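Local structure of sensor protein kinase HptS (Staphylococcus aureus, 6LKI) at residues B[58-69]-B[96-107]. The protein probably works as the sensor histidine kinase of a two-component system, perceiving extracellular hexose phosphate with a partner protein and phosphorylating a response regulator. Sequence-based numbering, arbitrary orientation.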
loop_
_atom_site.group_PDB
_atom_site.type_symbol
_atom_site.label_atom_id
_atom_site.label_comp_id
_atom_site.label_asym_id
_atom_site.label_seq_id
_atom_site.Cartn_x
_atom_site.Cartn_y
_atom_site.Cartn_z
ATOM N N ALA B 58 16.530 -22.655 2.915
ATOM C CA ALA B 58 16.771 -21.223 3.001
ATOM C C ALA B 58 16.060 -20.609 4.204
ATOM O O ALA B 58 15.117 -21.175 4.766
ATOM C CB ALA B 58 16.311 -20.527 1.720
ATOM N N THR B 59 16.538 -19.430 4.601
ATOM C CA THR B 59 15.871 -18.626 5.619
ATOM C C THR B 59 14.764 -17.828 4.942
ATOM O O THR B 59 15.038 -16.914 4.158
ATOM C CB THR B 59 16.864 -17.701 6.320
ATOM O OG1 THR B 59 17.878 -18.484 6.963
ATOM C CG2 THR B 59 16.152 -16.849 7.363
ATOM N N LEU B 60 13.517 -18.177 5.232
ATOM C CA LEU B 60 12.367 -17.579 4.574
ATOM C C LEU B 60 11.498 -16.856 5.590
ATOM O O LEU B 60 11.365 -17.297 6.736
ATOM C CB LEU B 60 11.538 -18.640 3.840
ATOM C CG LEU B 60 12.292 -19.476 2.805
ATOM C CD1 LEU B 60 11.395 -20.560 2.235
ATOM C CD2 LEU B 60 12.835 -18.584 1.701
ATOM N N TYR B 61 10.916 -15.738 5.162
ATOM C CA TYR B 61 9.956 -14.985 5.957
ATOM C C TYR B 61 8.671 -14.848 5.159
ATOM O O TYR B 61 8.706 -14.505 3.972
ATOM C CB TYR B 61 10.507 -13.606 6.333
ATOM C CG TYR B 61 11.677 -13.684 7.281
ATOM C CD1 TYR B 61 11.481 -13.938 8.630
ATOM C CD2 TYR B 61 12.979 -13.533 6.822
ATOM C CE1 TYR B 61 12.549 -14.028 9.501
ATOM C CE2 TYR B 61 14.054 -13.618 7.685
ATOM C CZ TYR B 61 13.832 -13.865 9.023
ATOM O OH TYR B 61 14.896 -13.953 9.889
ATOM N N TYR B 62 7.543 -15.128 5.802
ATOM C CA TYR B 62 6.249 -14.966 5.163
ATOM C C TYR B 62 5.557 -13.711 5.677
ATOM O O TYR B 62 5.727 -13.310 6.833
ATOM C CB TYR B 62 5.353 -16.189 5.389
ATOM C CG TYR B 62 5.101 -16.550 6.841
ATOM C CD1 TYR B 62 4.133 -15.886 7.589
ATOM C CD2 TYR B 62 5.812 -17.572 7.453
ATOM C CE1 TYR B 62 3.899 -16.220 8.915
ATOM C CE2 TYR B 62 5.582 -17.915 8.773
ATOM C CZ TYR B 62 4.626 -17.237 9.499
ATOM O OH TYR B 62 4.398 -17.576 10.814
ATOM N N GLU B 63 4.788 -13.085 4.793
ATOM C CA GLU B 63 3.899 -11.981 5.142
ATOM C C GLU B 63 2.518 -12.333 4.607
ATOM O O GLU B 63 2.325 -12.423 3.391
ATOM C CB GLU B 63 4.395 -10.653 4.564
ATOM C CG GLU B 63 5.636 -10.097 5.251
ATOM C CD GLU B 63 5.943 -8.666 4.842
ATOM O OE1 GLU B 63 5.295 -8.162 3.902
ATOM O OE2 GLU B 63 6.832 -8.045 5.462
ATOM N N LEU B 64 1.571 -12.566 5.511
ATOM C CA LEU B 64 0.187 -12.862 5.158
ATOM C C LEU B 64 -0.634 -11.618 5.467
ATOM O O LEU B 64 -0.871 -11.299 6.638
ATOM C CB LEU B 64 -0.330 -14.078 5.924
ATOM C CG LEU B 64 -1.690 -14.632 5.499
ATOM C CD1 LEU B 64 -1.675 -15.054 4.036
ATOM C CD2 LEU B 64 -2.094 -15.795 6.396
ATOM N N SER B 65 -1.060 -10.914 4.422
ATOM C CA SER B 65 -1.670 -9.598 4.557
ATOM C C SER B 65 -3.141 -9.654 4.172
ATOM O O SER B 65 -3.491 -10.157 3.099
ATOM C CB SER B 65 -0.939 -8.570 3.691
ATOM O OG SER B 65 0.439 -8.521 4.018
ATOM N N GLY B 66 -3.992 -9.127 5.048
ATOM C CA GLY B 66 -5.399 -8.991 4.766
ATOM C C GLY B 66 -5.914 -7.651 5.246
ATOM O O GLY B 66 -5.151 -6.811 5.732
ATOM N N PRO B 67 -7.225 -7.423 5.115
ATOM C CA PRO B 67 -7.800 -6.146 5.564
ATOM C C PRO B 67 -7.528 -5.868 7.035
ATOM O O PRO B 67 -8.089 -6.528 7.916
ATOM C CB PRO B 67 -9.303 -6.316 5.288
ATOM C CG PRO B 67 -9.511 -7.793 5.092
ATOM C CD PRO B 67 -8.234 -8.307 4.511
ATOM N N ASN B 68 -6.651 -4.896 7.297
ATOM C CA ASN B 68 -6.278 -4.491 8.654
ATOM C C ASN B 68 -5.710 -5.654 9.465
ATOM O O ASN B 68 -5.908 -5.732 10.680
ATOM C CB ASN B 68 -7.464 -3.855 9.388
ATOM C CG ASN B 68 -7.881 -2.527 8.779
ATOM O OD1 ASN B 68 -7.049 -1.770 8.281
ATOM N ND2 ASN B 68 -9.179 -2.243 8.813
ATOM N N GLN B 69 -4.990 -6.560 8.802
ATOM C CA GLN B 69 -4.423 -7.730 9.458
ATOM C C GLN B 69 -3.079 -8.061 8.825
ATOM O O GLN B 69 -2.943 -8.043 7.599
ATOM C CB GLN B 69 -5.368 -8.933 9.360
ATOM C CG GLN B 69 -5.060 -10.056 10.334
ATOM C CD GLN B 69 -6.190 -11.064 10.431
ATOM O OE1 GLN B 69 -7.157 -11.002 9.671
ATOM N NE2 GLN B 69 -6.074 -11.996 11.370
ATOM N N SER B 96 -12.113 -13.592 4.032
ATOM C CA SER B 96 -11.644 -12.557 3.117
ATOM C C SER B 96 -10.496 -13.127 2.293
ATOM O O SER B 96 -10.079 -14.274 2.477
ATOM C CB SER B 96 -11.212 -11.299 3.878
ATOM O OG SER B 96 -10.790 -10.280 2.991
ATOM N N THR B 97 -9.989 -12.305 1.377
ATOM C CA THR B 97 -8.835 -12.655 0.561
ATOM C C THR B 97 -7.570 -12.107 1.211
ATOM O O THR B 97 -7.542 -10.954 1.654
ATOM C CB THR B 97 -8.991 -12.099 -0.857
ATOM O OG1 THR B 97 -9.874 -12.941 -1.607
ATOM C CG2 THR B 97 -7.646 -12.028 -1.567
ATOM N N TYR B 98 -6.534 -12.937 1.275
ATOM C CA TYR B 98 -5.258 -12.559 1.858
ATOM C C TYR B 98 -4.148 -12.751 0.834
ATOM O O TYR B 98 -4.191 -13.672 0.013
ATOM C CB TYR B 98 -4.954 -13.382 3.118
ATOM C CG TYR B 98 -5.859 -13.068 4.290
ATOM C CD1 TYR B 98 -7.180 -13.499 4.310
ATOM C CD2 TYR B 98 -5.388 -12.346 5.379
ATOM C CE1 TYR B 98 -8.008 -13.212 5.379
ATOM C CE2 TYR B 98 -6.208 -12.053 6.452
ATOM C CZ TYR B 98 -7.516 -12.489 6.447
ATOM O OH TYR B 98 -8.333 -12.202 7.516
ATOM N N MET B 99 -3.157 -11.867 0.884
ATOM C CA MET B 99 -1.978 -11.963 0.034
ATOM C C MET B 99 -0.844 -12.594 0.828
ATOM O O MET B 99 -0.537 -12.149 1.938
ATOM C CB MET B 99 -1.557 -10.586 -0.485
ATOM C CG MET B 99 -2.578 -9.909 -1.391
ATOM S SD MET B 99 -2.981 -10.878 -2.861
ATOM C CE MET B 99 -1.364 -11.052 -3.609
ATOM N N LEU B 100 -0.232 -13.630 0.263
ATOM C CA LEU B 100 0.891 -14.317 0.887
ATOM C C LEU B 100 2.150 -14.041 0.076
ATOM O O LEU B 100 2.236 -14.428 -1.094
ATOM C CB LEU B 100 0.636 -15.822 0.986
ATOM C CG LEU B 100 1.815 -16.657 1.493
ATOM C CD1 LEU B 100 2.197 -16.245 2.911
ATOM C CD2 LEU B 100 1.503 -18.148 1.427
ATOM N N LYS B 101 3.106 -13.392 0.697
ATOM C CA LYS B 101 4.390 -13.201 0.118
ATOM C C LYS B 101 5.457 -13.897 0.923
ATOM O O LYS B 101 5.443 -13.824 2.084
ATOM C CB LYS B 101 4.700 -11.743 0.057
ATOM C CG LYS B 101 3.657 -10.949 -0.632
ATOM C CD LYS B 101 4.266 -9.680 -1.134
ATOM C CE LYS B 101 3.311 -8.540 -1.009
ATOM N NZ LYS B 101 2.167 -8.633 -1.946
ATOM N N ILE B 102 6.393 -14.539 0.245
ATOM C CA ILE B 102 7.491 -15.252 0.888
ATOM C C ILE B 102 8.799 -14.629 0.424
ATOM O O ILE B 102 9.045 -14.516 -0.783
ATOM C CB ILE B 102 7.454 -16.758 0.576
ATOM C CG1 ILE B 102 6.174 -17.381 1.139
ATOM C CG2 ILE B 102 8.681 -17.452 1.143
ATOM C CD1 ILE B 102 6.036 -18.859 0.861
ATOM N N TYR B 103 9.628 -14.219 1.380
ATOM C CA TYR B 103 10.897 -13.563 1.107
ATOM C C TYR B 103 12.048 -14.468 1.521
ATOM O O TYR B 103 11.962 -15.172 2.531
ATOM C CB TYR B 103 11.002 -12.228 1.852
ATOM C CG TYR B 103 9.950 -11.217 1.462
ATOM C CD1 TYR B 103 8.701 -11.216 2.070
ATOM C CD2 TYR B 103 10.206 -10.265 0.486
ATOM C CE1 TYR B 103 7.735 -10.292 1.714
ATOM C CE2 TYR B 103 9.248 -9.336 0.125
ATOM C CZ TYR B 103 8.015 -9.355 0.743
ATOM O OH TYR B 103 7.057 -8.435 0.385
ATOM N N MET B 104 13.124 -14.437 0.743
ATOM C CA MET B 104 14.349 -15.162 1.058
ATOM C C MET B 104 15.384 -14.166 1.562
ATOM O O MET B 104 15.748 -13.229 0.843
ATOM C CB MET B 104 14.871 -15.918 -0.166
ATOM C CG MET B 104 16.055 -16.831 0.120
ATOM S SD MET B 104 17.644 -15.975 0.042
ATOM C CE MET B 104 17.784 -15.680 -1.718
ATOM N N ALA B 105 15.854 -14.368 2.792
ATOM C CA ALA B 105 16.867 -13.494 3.372
ATOM C C ALA B 105 18.277 -14.036 3.173
ATOM O O ALA B 105 19.215 -13.257 2.968
ATOM C CB ALA B 105 16.593 -13.285 4.864
ATOM N N ASN B 106 18.439 -15.355 3.231
ATOM C CA ASN B 106 19.720 -16.014 3.005
ATOM C C ASN B 106 19.453 -17.503 2.833
ATOM O O ASN B 106 18.343 -17.986 3.070
ATOM C CB ASN B 106 20.705 -15.764 4.154
ATOM C CG ASN B 106 20.197 -16.285 5.485
ATOM O OD1 ASN B 106 20.171 -17.494 5.725
ATOM N ND2 ASN B 106 19.793 -15.373 6.362
ATOM N N THR B 107 20.484 -18.223 2.403
ATOM C CA THR B 107 20.460 -19.675 2.348
ATOM C C THR B 107 21.707 -20.216 3.029
ATOM O O THR B 107 22.747 -19.550 3.043
ATOM C CB THR B 107 20.395 -20.204 0.904
ATOM O OG1 THR B 107 21.691 -20.126 0.299
ATOM C CG2 THR B 107 19.401 -19.408 0.069
#
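Tyr98 OH is gripped twice: it donates a 2.7 Å hydrogen bond to Gln69 OE1 and accepts one from Asn95 ND2. In Gln69, CG lies anti to the backbone N (chi1 -163°) and the chain stays extended beyond it, which carries OE1 to the edge of the Tyr98 ring, the amide plane turned 70° to the ring. The type II turn from Gly66 to Gln69 brings the amide round, and because Gly66 has no side chain the Tyr98 ring can settle against its backbone, with Tyr98 CD2 3.4 Å from Gly66 CA.

From there strands 59-66 and 97-106 run antiparallel. Ser65 with Met99, Glu63 with Lys101 and Tyr61 with Tyr103 are hydrogen-bonded pairs; in the last, Tyr103 N gives a nearly straight bond of 2.8 Å to Tyr61 O. On the face of Leu60, Tyr62 and Leu64 the contacts are apolar: Leu64 CD1 sits 3.8 Å from Tyr98 CB, and Leu60 CD2 lies 3.8 Å from Met104 CB. On the other face Ala105 CB abuts the Tyr61 ring edge, 3.8 Å from Tyr61 CE2. At the far end Thr59 OG1 donates to Asn106 OD1 at 2.8 Å, coming from above the amide plane.

The end of Lys101 leads away from strand 59-66, to an acidic side chain on the chain of another protein; Asn68 also hydrogen-bonds that chain. The sheet, ordered 2-1-4-3, resembles PAS-like extracellular sensor domains of histidine kinases: strands 69-72 and 84-92 flank this central pair, and helix 39-55 packs on Leu60 and Tyr62.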